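Local coordinates for terminase, large subunit (Enterobacteria phage P22, PDB 4DKW), which drives viral DNA into empty capsids as an ATP-powered motor and, through the magnesium-dependent nuclease domain present here, cuts the genome to start and end packaging, at residues Glu12-Phe20 and Phe141-Phe151; Leu112-Asn123 and Arg177-Phe185. One frame throughout, in Å; residues are numbered along the deposited sequence.

Contact 1 (Glu12-Phe20 and Phe141-Phe151)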
loop_
_atom_site.group_PDB
_atom_site.type_symbol
_atom_site.label_atom_id
_atom_site.label_comp_id
_atom_site.label_asym_id
_atom_site.label_seq_id
_atom_site.Cartn_x
_atom_site.Cartn_y
_atom_site.Cartn_z
ATOM N N GLU A 12 -8.554 2.994 -16.068
ATOM C CA GLU A 12 -8.634 1.955 -15.028
ATOM C C GLU A 12 -8.522 0.536 -15.552
ATOM O O GLU A 12 -7.916 -0.326 -14.927
ATOM C CB GLU A 12 -9.973 2.028 -14.321
ATOM C CG GLU A 12 -10.158 3.234 -13.501
ATOM C CD GLU A 12 -11.523 3.247 -12.882
ATOM O OE1 GLU A 12 -12.070 4.351 -12.740
ATOM O OE2 GLU A 12 -12.051 2.158 -12.542
ATOM N N GLU A 13 -9.134 0.297 -16.700
ATOM C CA GLU A 13 -9.195 -1.039 -17.251
ATOM C C GLU A 13 -7.833 -1.551 -17.697
ATOM O O GLU A 13 -7.615 -2.763 -17.736
ATOM C CB GLU A 13 -10.241 -1.100 -18.381
ATOM C CG GLU A 13 -11.109 -2.405 -18.365
ATOM C CD GLU A 13 -12.011 -2.526 -17.114
ATOM O OE1 GLU A 13 -11.716 -1.927 -16.053
ATOM O OE2 GLU A 13 -13.011 -3.261 -17.183
ATOM N N THR A 14 -6.913 -0.633 -17.999
ATOM C CA THR A 14 -5.553 -1.029 -18.353
ATOM C C THR A 14 -4.767 -1.577 -17.156
ATOM O O THR A 14 -3.868 -2.396 -17.327
ATOM C CB THR A 14 -4.767 0.115 -19.040
ATOM O OG1 THR A 14 -4.546 1.179 -18.114
ATOM C CG2 THR A 14 -5.538 0.652 -20.227
ATOM N N ILE A 15 -5.121 -1.158 -15.944
ATOM C CA ILE A 15 -4.417 -1.663 -14.759
ATOM C C ILE A 15 -5.203 -2.709 -13.950
ATOM O O ILE A 15 -4.678 -3.289 -13.003
ATOM C CB ILE A 15 -3.890 -0.513 -13.851
ATOM C CG1 ILE A 15 -5.010 0.170 -13.070
ATOM C CG2 ILE A 15 -3.143 0.540 -14.674
ATOM C CD1 ILE A 15 -4.503 1.308 -12.208
ATOM N N LYS A 16 -6.446 -2.961 -14.342
ATOM C CA LYS A 16 -7.314 -3.909 -13.642
ATOM C C LYS A 16 -7.030 -5.330 -14.158
ATOM O O LYS A 16 -6.739 -5.507 -15.333
ATOM C CB LYS A 16 -8.783 -3.481 -13.848
ATOM C CG LYS A 16 -9.816 -4.110 -12.914
ATOM C CD LYS A 16 -11.220 -3.494 -13.097
ATOM C CE LYS A 16 -11.259 -2.012 -12.700
ATOM N NZ LYS A 16 -12.642 -1.453 -12.603
ATOM N N CYS A 17 -7.075 -6.337 -13.284
ATOM C CA CYS A 17 -6.935 -7.728 -13.730
ATOM C C CYS A 17 -7.847 -8.659 -12.944
ATOM O O CYS A 17 -8.282 -8.307 -11.852
ATOM C CB CYS A 17 -5.473 -8.204 -13.635
ATOM S SG CYS A 17 -4.846 -8.522 -11.967
ATOM N N GLN A 18 -8.129 -9.838 -13.505
ATOM C CA GLN A 18 -8.844 -10.903 -12.788
ATOM C C GLN A 18 -7.977 -11.502 -11.691
ATOM O O GLN A 18 -6.794 -11.750 -11.914
ATOM C CB GLN A 18 -9.252 -12.027 -13.744
ATOM C CG GLN A 18 -10.222 -11.607 -14.815
ATOM C CD GLN A 18 -11.607 -11.330 -14.269
ATOM O OE1 GLN A 18 -11.995 -11.850 -13.225
ATOM N NE2 GLN A 18 -12.364 -10.515 -14.980
ATOM N N PRO A 19 -8.562 -11.739 -10.503
ATOM C CA PRO A 19 -7.848 -12.409 -9.412
ATOM C C PRO A 19 -7.370 -13.811 -9.802
ATOM O O PRO A 19 -7.993 -14.486 -10.617
ATOM C CB PRO A 19 -8.910 -12.515 -8.316
ATOM C CG PRO A 19 -9.848 -11.423 -8.603
ATOM C CD PRO A 19 -9.912 -11.315 -10.095
ATOM N N PHE A 20 -6.265 -14.236 -9.205
ATOM C CA PHE A 20 -5.715 -15.560 -9.413
ATOM C C PHE A 20 -5.028 -15.939 -8.119
ATOM O O PHE A 20 -4.854 -15.090 -7.233
ATOM C CB PHE A 20 -4.716 -15.564 -10.585
ATOM C CG PHE A 20 -3.595 -14.542 -10.454
ATOM C CD1 PHE A 20 -2.380 -14.880 -9.854
ATOM C CD2 PHE A 20 -3.754 -13.251 -10.951
ATOM C CE1 PHE A 20 -1.363 -13.960 -9.730
ATOM C CE2 PHE A 20 -2.732 -12.312 -10.833
ATOM C CZ PHE A 20 -1.534 -12.669 -10.217
ATOM N N PHE A 141 1.978 -2.936 -13.484
ATOM C CA PHE A 141 1.285 -2.728 -12.221
ATOM C C PHE A 141 -0.172 -3.028 -12.460
ATOM O O PHE A 141 -0.825 -2.340 -13.237
ATOM C CB PHE A 141 1.464 -1.296 -11.672
ATOM C CG PHE A 141 0.772 -1.070 -10.359
ATOM C CD1 PHE A 141 1.400 -1.399 -9.164
ATOM C CD2 PHE A 141 -0.527 -0.565 -10.315
ATOM C CE1 PHE A 141 0.751 -1.214 -7.944
ATOM C CE2 PHE A 141 -1.179 -0.374 -9.102
ATOM C CZ PHE A 141 -0.536 -0.705 -7.915
ATOM N N LYS A 142 -0.666 -4.065 -11.791
ATOM C CA LYS A 142 -2.047 -4.501 -11.925
ATOM C C LYS A 142 -2.754 -4.469 -10.569
ATOM O O LYS A 142 -2.117 -4.672 -9.520
ATOM C CB LYS A 142 -2.101 -5.921 -12.508
ATOM C CG LYS A 142 -1.364 -6.101 -13.818
ATOM C CD LYS A 142 -2.076 -5.369 -14.942
ATOM C CE LYS A 142 -1.311 -5.481 -16.251
ATOM N NZ LYS A 142 -1.714 -4.391 -17.179
ATOM N N VAL A 143 -4.063 -4.216 -10.598
ATOM C CA VAL A 143 -4.902 -4.270 -9.398
ATOM C C VAL A 143 -6.034 -5.269 -9.621
ATOM O O VAL A 143 -6.725 -5.191 -10.631
ATOM C CB VAL A 143 -5.483 -2.871 -9.071
ATOM C CG1 VAL A 143 -6.345 -2.899 -7.786
ATOM C CG2 VAL A 143 -4.354 -1.871 -8.932
ATOM N N PHE A 144 -6.212 -6.216 -8.699
ATOM C CA PHE A 144 -7.319 -7.174 -8.792
ATOM C C PHE A 144 -8.629 -6.399 -8.850
ATOM O O PHE A 144 -8.790 -5.408 -8.142
ATOM C CB PHE A 144 -7.347 -8.106 -7.578
ATOM C CG PHE A 144 -6.331 -9.218 -7.624
ATOM C CD1 PHE A 144 -5.264 -9.185 -8.515
ATOM C CD2 PHE A 144 -6.452 -10.305 -6.767
ATOM C CE1 PHE A 144 -4.329 -10.225 -8.554
ATOM C CE2 PHE A 144 -5.537 -11.343 -6.802
ATOM C CZ PHE A 144 -4.474 -11.308 -7.696
ATOM N N ASN A 145 -9.562 -6.834 -9.689
ATOM C CA ASN A 145 -10.840 -6.132 -9.810
ATOM C C ASN A 145 -11.699 -6.175 -8.537
ATOM O O ASN A 145 -12.708 -5.485 -8.442
ATOM C CB ASN A 145 -11.618 -6.605 -11.051
ATOM C CG ASN A 145 -11.941 -8.088 -11.028
ATOM O OD1 ASN A 145 -12.334 -8.644 -10.002
ATOM N ND2 ASN A 145 -11.797 -8.735 -12.179
ATOM N N THR A 146 -11.277 -6.976 -7.564
ATOM C CA THR A 146 -11.956 -7.084 -6.282
ATOM C C THR A 146 -11.430 -6.070 -5.252
ATOM O O THR A 146 -11.882 -6.049 -4.109
ATOM C CB THR A 146 -11.805 -8.506 -5.714
ATOM O OG1 THR A 146 -10.417 -8.886 -5.728
ATOM C CG2 THR A 146 -12.625 -9.503 -6.538
ATOM N N CYS A 147 -10.479 -5.234 -5.664
ATOM C CA CYS A 147 -9.889 -4.229 -4.773
ATOM C C CYS A 147 -10.466 -2.861 -5.081
ATOM O O CYS A 147 -9.720 -1.921 -5.347
ATOM C CB CYS A 147 -8.365 -4.175 -4.923
ATOM S SG CYS A 147 -7.537 -5.677 -4.442
ATOM N N GLU A 148 -11.791 -2.754 -5.049
ATOM C CA GLU A 148 -12.476 -1.509 -5.393
ATOM C C GLU A 148 -12.037 -0.230 -4.641
ATOM O O GLU A 148 -11.999 0.844 -5.249
ATOM C CB GLU A 148 -13.999 -1.691 -5.323
ATOM C CG GLU A 148 -14.807 -0.464 -5.757
ATOM C CD GLU A 148 -14.608 -0.098 -7.233
ATOM O OE1 GLU A 148 -14.153 -0.954 -8.027
ATOM O OE2 GLU A 148 -14.920 1.058 -7.597
ATOM N N PRO A 149 -11.714 -0.323 -3.329
ATOM C CA PRO A 149 -11.245 0.907 -2.668
ATOM C C PRO A 149 -9.997 1.532 -3.304
ATOM O O PRO A 149 -9.808 2.740 -3.149
ATOM C CB PRO A 149 -10.933 0.448 -1.236
ATOM C CG PRO A 149 -11.840 -0.697 -1.015
ATOM C CD PRO A 149 -11.915 -1.411 -2.352
ATOM N N PHE A 150 -9.174 0.748 -4.003
ATOM C CA PHE A 150 -8.058 1.327 -4.748
ATOM C C PHE A 150 -8.564 2.221 -5.869
ATOM O O PHE A 150 -8.079 3.326 -6.061
ATOM C CB PHE A 150 -7.158 0.257 -5.359
ATOM C CG PHE A 150 -6.088 0.829 -6.259
ATOM C CD1 PHE A 150 -4.861 1.206 -5.737
ATOM C CD2 PHE A 150 -6.322 1.020 -7.620
ATOM C CE1 PHE A 150 -3.872 1.746 -6.556
ATOM C CE2 PHE A 150 -5.348 1.570 -8.435
ATOM C CZ PHE A 150 -4.119 1.928 -7.905
ATOM N N PHE A 151 -9.519 1.720 -6.639
ATOM C CA PHE A 151 -10.001 2.446 -7.810
ATOM C C PHE A 151 -10.771 3.711 -7.432
ATOM O O PHE A 151 -10.704 4.730 -8.132
ATOM C CB PHE A 151 -10.827 1.516 -8.710
ATOM C CG PHE A 151 -10.005 0.449 -9.360
ATOM C CD1 PHE A 151 -9.085 0.783 -10.353
ATOM C CD2 PHE A 151 -10.115 -0.876 -8.959
ATOM C CE1 PHE A 151 -8.304 -0.190 -10.949
ATOM C CE2 PHE A 151 -9.337 -1.859 -9.552
ATOM C CZ PHE A 151 -8.435 -1.515 -10.551
#

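Contact 2 (Leu112-Asn123 and Arg177-Phe185)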
loop_
_atom_site.group_PDB
_atom_site.type_symbol
_atom_site.label_atom_id
_atom_site.label_comp_id
_atom_site.label_asym_id
_atom_site.label_seq_id
_atom_site.Cartn_x
_atom_site.Cartn_y
_atom_site.Cartn_z
ATOM N N LEU A 112 7.314 -4.625 9.991
ATOM C CA LEU A 112 8.742 -4.468 9.721
ATOM C C LEU A 112 9.384 -3.529 10.760
ATOM O O LEU A 112 8.726 -2.620 11.275
ATOM C CB LEU A 112 8.976 -3.965 8.287
ATOM C CG LEU A 112 8.834 -5.031 7.190
ATOM C CD1 LEU A 112 8.730 -4.419 5.795
ATOM C CD2 LEU A 112 9.994 -6.012 7.247
ATOM N N PRO A 113 10.670 -3.753 11.081
ATOM C CA PRO A 113 11.334 -2.988 12.143
ATOM C C PRO A 113 11.395 -1.483 11.910
ATOM O O PRO A 113 11.304 -0.722 12.876
ATOM C CB PRO A 113 12.750 -3.579 12.179
ATOM C CG PRO A 113 12.912 -4.311 10.869
ATOM C CD PRO A 113 11.546 -4.801 10.524
ATOM N N ASP A 114 11.538 -1.066 10.654
ATOM C CA ASP A 114 11.691 0.356 10.324
ATOM C C ASP A 114 10.594 0.884 9.388
ATOM O O ASP A 114 9.972 0.114 8.639
ATOM C CB ASP A 114 13.076 0.615 9.726
ATOM C CG ASP A 114 14.202 0.155 10.645
ATOM O OD1 ASP A 114 14.436 0.823 11.681
ATOM O OD2 ASP A 114 14.860 -0.864 10.328
ATOM N N HIS A 115 10.355 2.195 9.429
ATOM C CA HIS A 115 9.336 2.830 8.592
ATOM C C HIS A 115 9.674 2.707 7.117
ATOM O O HIS A 115 10.813 2.410 6.766
ATOM C CB HIS A 115 9.140 4.311 8.977
ATOM C CG HIS A 115 10.293 5.212 8.529
ATOM N ND1 HIS A 115 11.558 5.006 8.931
ATOM C CD2 HIS A 115 10.272 6.284 7.725
ATOM C CE1 HIS A 115 12.343 5.937 8.397
ATOM N NE2 HIS A 115 11.596 6.715 7.647
ATOM N N ALA A 116 8.682 2.923 6.261
ATOM C CA ALA A 116 8.846 2.662 4.840
ATOM C C ALA A 116 9.792 3.658 4.205
ATOM O O ALA A 116 9.554 4.869 4.236
ATOM C CB ALA A 116 7.492 2.695 4.126
ATOM N N THR A 117 10.873 3.138 3.633
ATOM C CA THR A 117 11.798 3.953 2.850
ATOM C C THR A 117 12.185 3.260 1.542
ATOM O O THR A 117 12.123 2.037 1.435
ATOM C CB THR A 117 13.080 4.275 3.647
ATOM O OG1 THR A 117 13.757 3.059 4.001
ATOM C CG2 THR A 117 12.750 5.045 4.911
ATOM N N PHE A 118 12.645 4.050 0.580
ATOM C CA PHE A 118 13.338 3.514 -0.576
ATOM C C PHE A 118 14.677 2.991 -0.068
ATOM O O PHE A 118 15.044 3.240 1.078
ATOM C CB PHE A 118 13.563 4.600 -1.627
ATOM C CG PHE A 118 12.313 5.015 -2.349
ATOM C CD1 PHE A 118 11.818 4.256 -3.395
ATOM C CD2 PHE A 118 11.637 6.166 -1.984
ATOM C CE1 PHE A 118 10.671 4.636 -4.061
ATOM C CE2 PHE A 118 10.489 6.549 -2.646
ATOM C CZ PHE A 118 10.006 5.784 -3.686
ATOM N N PRO A 119 15.404 2.270 -0.910
ATOM C CA PRO A 119 16.680 1.680 -0.495
ATOM C C PRO A 119 17.662 2.711 0.060
ATOM O O PRO A 119 18.442 2.391 0.954
ATOM C CB PRO A 119 17.230 1.074 -1.794
ATOM C CG PRO A 119 16.093 1.106 -2.792
ATOM C CD PRO A 119 14.863 1.608 -2.105
ATOM N N ASP A 120 17.623 3.932 -0.463
ATOM C CA ASP A 120 18.577 4.964 -0.064
ATOM C C ASP A 120 18.158 5.751 1.178
ATOM O O ASP A 120 18.825 6.709 1.560
ATOM C CB ASP A 120 18.858 5.917 -1.229
ATOM C CG ASP A 120 17.674 6.802 -1.561
ATOM O OD1 ASP A 120 16.589 6.594 -0.979
ATOM O OD2 ASP A 120 17.828 7.705 -2.407
ATOM N N GLY A 121 17.061 5.346 1.809
ATOM C CA GLY A 121 16.595 6.013 3.015
ATOM C C GLY A 121 15.562 7.103 2.762
ATOM O O GLY A 121 14.985 7.652 3.697
ATOM N N GLY A 122 15.322 7.415 1.491
ATOM C CA GLY A 122 14.372 8.452 1.140
ATOM C C GLY A 122 12.940 7.971 1.268
ATOM O O GLY A 122 12.694 6.777 1.389
ATOM N N ASN A 123 11.991 8.898 1.234
ATOM C CA ASN A 123 10.578 8.526 1.298
ATOM C C ASN A 123 9.682 9.448 0.468
ATOM O O ASN A 123 8.481 9.548 0.715
ATOM C CB ASN A 123 10.090 8.424 2.756
ATOM C CG ASN A 123 9.928 9.790 3.432
ATOM O OD1 ASN A 123 10.436 10.806 2.948
ATOM N ND2 ASN A 123 9.223 9.813 4.559
ATOM N N ARG A 177 1.944 2.403 -1.989
ATOM C CA ARG A 177 3.230 3.030 -2.224
ATOM C C ARG A 177 4.265 2.546 -1.193
ATOM O O ARG A 177 5.418 2.257 -1.547
ATOM C CB ARG A 177 3.054 4.549 -2.194
ATOM C CG ARG A 177 4.061 5.322 -3.004
ATOM C CD ARG A 177 3.655 6.791 -3.187
ATOM N NE ARG A 177 2.906 7.310 -2.041
ATOM C CZ ARG A 177 3.443 7.626 -0.866
ATOM N NH1 ARG A 177 4.747 7.479 -0.667
ATOM N NH2 ARG A 177 2.669 8.083 0.112
ATOM N N TYR A 178 3.850 2.413 0.066
ATOM C CA TYR A 178 4.748 1.899 1.120
ATOM C C TYR A 178 5.209 0.462 0.872
ATOM O O TYR A 178 6.376 0.129 1.108
ATOM C CB TYR A 178 4.112 1.981 2.513
ATOM C CG TYR A 178 3.701 3.376 2.910
ATOM C CD1 TYR A 178 4.436 4.482 2.496
ATOM C CD2 TYR A 178 2.570 3.592 3.690
ATOM C CE1 TYR A 178 4.052 5.759 2.851
ATOM C CE2 TYR A 178 2.184 4.862 4.050
ATOM C CZ TYR A 178 2.930 5.940 3.632
ATOM O OH TYR A 178 2.547 7.209 3.994
ATOM N N GLY A 179 4.291 -0.386 0.417
ATOM C CA GLY A 179 4.614 -1.766 0.109
ATOM C C GLY A 179 5.594 -1.839 -1.044
ATOM O O GLY A 179 6.548 -2.616 -1.020
ATOM N N TYR A 180 5.353 -1.018 -2.059
ATOM C CA TYR A 180 6.246 -0.924 -3.201
ATOM C C TYR A 180 7.655 -0.449 -2.792
ATOM O O TYR A 180 8.669 -1.009 -3.220
ATOM C CB TYR A 180 5.640 -0.015 -4.282
ATOM C CG TYR A 180 6.603 0.281 -5.409
ATOM C CD1 TYR A 180 6.886 -0.676 -6.365
ATOM C CD2 TYR A 180 7.238 1.517 -5.510
ATOM C CE1 TYR A 180 7.783 -0.426 -7.380
ATOM C CE2 TYR A 180 8.136 1.786 -6.541
ATOM C CZ TYR A 180 8.402 0.801 -7.464
ATOM O OH TYR A 180 9.283 1.019 -8.492
ATOM N N MET A 181 7.717 0.583 -1.962
ATOM C CA MET A 181 8.999 1.125 -1.517
ATOM C C MET A 181 9.818 0.082 -0.780
ATOM O O MET A 181 11.043 0.007 -0.932
ATOM C CB MET A 181 8.775 2.325 -0.607
ATOM C CG MET A 181 8.225 3.539 -1.333
ATOM S SD MET A 181 7.633 4.804 -0.190
ATOM C CE MET A 181 9.129 5.190 0.695
ATOM N N MET A 182 9.129 -0.731 0.011
ATOM C CA MET A 182 9.781 -1.722 0.859
ATOM C C MET A 182 9.814 -3.121 0.246
ATOM O O MET A 182 10.012 -4.099 0.960
ATOM C CB MET A 182 9.090 -1.775 2.221
ATOM C CG MET A 182 9.259 -0.515 3.033
ATOM S SD MET A 182 10.935 -0.305 3.680
ATOM C CE MET A 182 10.836 -1.127 5.265
ATOM N N ARG A 183 9.644 -3.206 -1.071
ATOM C CA ARG A 183 9.558 -4.488 -1.763
ATOM C C ARG A 183 10.778 -5.384 -1.561
ATOM O O ARG A 183 10.693 -6.597 -1.760
ATOM C CB ARG A 183 9.265 -4.287 -3.252
ATOM C CG ARG A 183 10.360 -3.597 -4.038
ATOM C CD ARG A 183 9.869 -3.270 -5.423
ATOM N NE ARG A 183 10.898 -2.647 -6.255
ATOM C CZ ARG A 183 11.240 -1.362 -6.192
ATOM N NH1 ARG A 183 10.649 -0.552 -5.322
ATOM N NH2 ARG A 183 12.179 -0.884 -6.996
ATOM N N ARG A 184 11.902 -4.805 -1.134
ATOM C CA ARG A 184 13.100 -5.612 -0.856
ATOM C C ARG A 184 12.890 -6.546 0.343
ATOM O O ARG A 184 13.660 -7.487 0.548
ATOM C CB ARG A 184 14.333 -4.728 -0.633
ATOM C CG ARG A 184 14.207 -3.747 0.549
ATOM C CD ARG A 184 15.292 -2.674 0.510
ATOM N NE ARG A 184 15.180 -1.725 1.618
ATOM C CZ ARG A 184 14.340 -0.691 1.631
ATOM N NH1 ARG A 184 13.532 -0.482 0.597
ATOM N NH2 ARG A 184 14.301 0.132 2.678
ATOM N N PHE A 185 11.848 -6.270 1.130
ATOM C CA PHE A 185 11.491 -7.094 2.282
ATOM C C PHE A 185 10.367 -8.095 1.999
ATOM O O PHE A 185 10.026 -8.908 2.862
ATOM C CB PHE A 185 11.146 -6.228 3.492
ATOM C CG PHE A 185 12.297 -5.412 3.985
ATOM C CD1 PHE A 185 13.352 -6.012 4.649
ATOM C CD2 PHE A 185 12.335 -4.048 3.765
ATOM C CE1 PHE A 185 14.409 -5.271 5.092
ATOM C CE2 PHE A 185 13.394 -3.308 4.206
ATOM C CZ PHE A 185 14.441 -3.908 4.889
HETATM O O HOH W 1 6.272 8.473 1.998
#

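Contact 1 (Glu12-Phe20 and Phe141-Phe151)
Ile15 O receives the amide N-H of Val143 at 2.6 Å, the shortest polar bond of a parallel pairing that places strand 16-17 beside strand 141-144. Cys17 N answers with a bond to Val143 O, and Cys17 O then takes Asn145 N at 2.9 Å, which carries the ladder into the following turn. Next to it, the chain of Lys142 bends at chi2 (-69°) and brings NZ to Thr14 O at 2.9 Å, nearly in line with the C=O bond, in the short, weakly bonded helical turn 12-15. The Ile15 side chain meets two ring edges, CG1 at Phe151 and CD1 at Phe150. Lys16 projects from the same side of the sheet as Val143. Its CE lies over one face of the Phe151 ring, 3.7 Å from the centroid, and NZ stands above that face in a cation-pi contact, with long salt bridges to Glu12 and Glu13; Glu12 also pairs with Arg155. Pro19 CA covers a face of the Phe144 ring, while Cys17 SG approaches it obliquely at CD1, 3.5 Å away, and Phe20 CE2 comes to 3.5 Å from Phe144 CE1 with the ring planes oblique. Trp46 meets both rings edge-to-face. Backbone bonds thus fix the register of this added strand, and the Lys16 ammonium group, with a ring face beneath it and two carboxylates at long range, probably gains some electrostatic support.

Contact 2 (Leu112-Asn123 and Arg177-Phe185)
Thr117 O is gripped end-on by the guanidinium of Arg184: NH1 donates at 3.0 Å and NH2 at 3.1 Å, both from the same face of the carbonyl plane. The oxygen lies almost exactly in the guanidinium plane, so the two N-H groups converge on it. Over the centre of one guanidinium face sits Pro119 CA, and the Phe185 ring lies toward the rim of the other. The amide of Thr117 has a softer partner, a weak but straight N-H...S bond to Met182 SD at 3.4 Å (164°). Bends at chi2 and chi3 turn the Met182 chain back along the loop, where its methyl CE meets the tip of Leu112 and lies near the carbonyl oxygens of Asp114 and His115. Leu112 CD1 also packs on Phe185 CB at 3.8 Å. Leu112 O accepts from Trp85 NE1, and the Ala116 backbone bonds to that of Trp85. Met181 runs across the Phe118 ring, with CG over the face 3.9 Å from the centroid and SD obliquely placed in a Met-aromatic contact. Phe118 N is satisfied within the loop by Gly122 O, and an Asx turn joins Gly122 N to Asp120 OD1. At the far end a water donates to Asn123 O and accepts from Arg177 NH1; Arg177 NH2 pairs with Asp174. Ala116 CB rests against Tyr178 CB at 3.8 Å, and the Tyr178 side chain comes within about 4 Å of that of Asp33, a catalytic magnesium ligand. A loop without regular secondary structure thus has backbone groups met by an arginine, a water and, weakly, a methionine sulfur, which anchors it on the C-terminal end of helix 171-181, whose first residue, Asp171, also binds magnesium.

From the N terminus, the chain passes through residues 12-20 before entering strand 27-33, which carries Asp33, and the hairpin strands 40-48 and 53-62. Residues 112-123 follow strand 110-111 and lead into helix 125-137. Only then does strand 141-144 return to pair with 16-17, so contact 1 closes a loop of 120 residues. Helix 171-181 comes later, and contact 2 closes a shorter one of 53. The two loops cross, because 112-123 lies inside the first and 177-185 beyond it. Contact 1 adds strand 16-17 to the mixed sheet, beside strand 141-144; contact 2, 23 Å away between centres, joins a loop to helix 171-181 near the magnesium site.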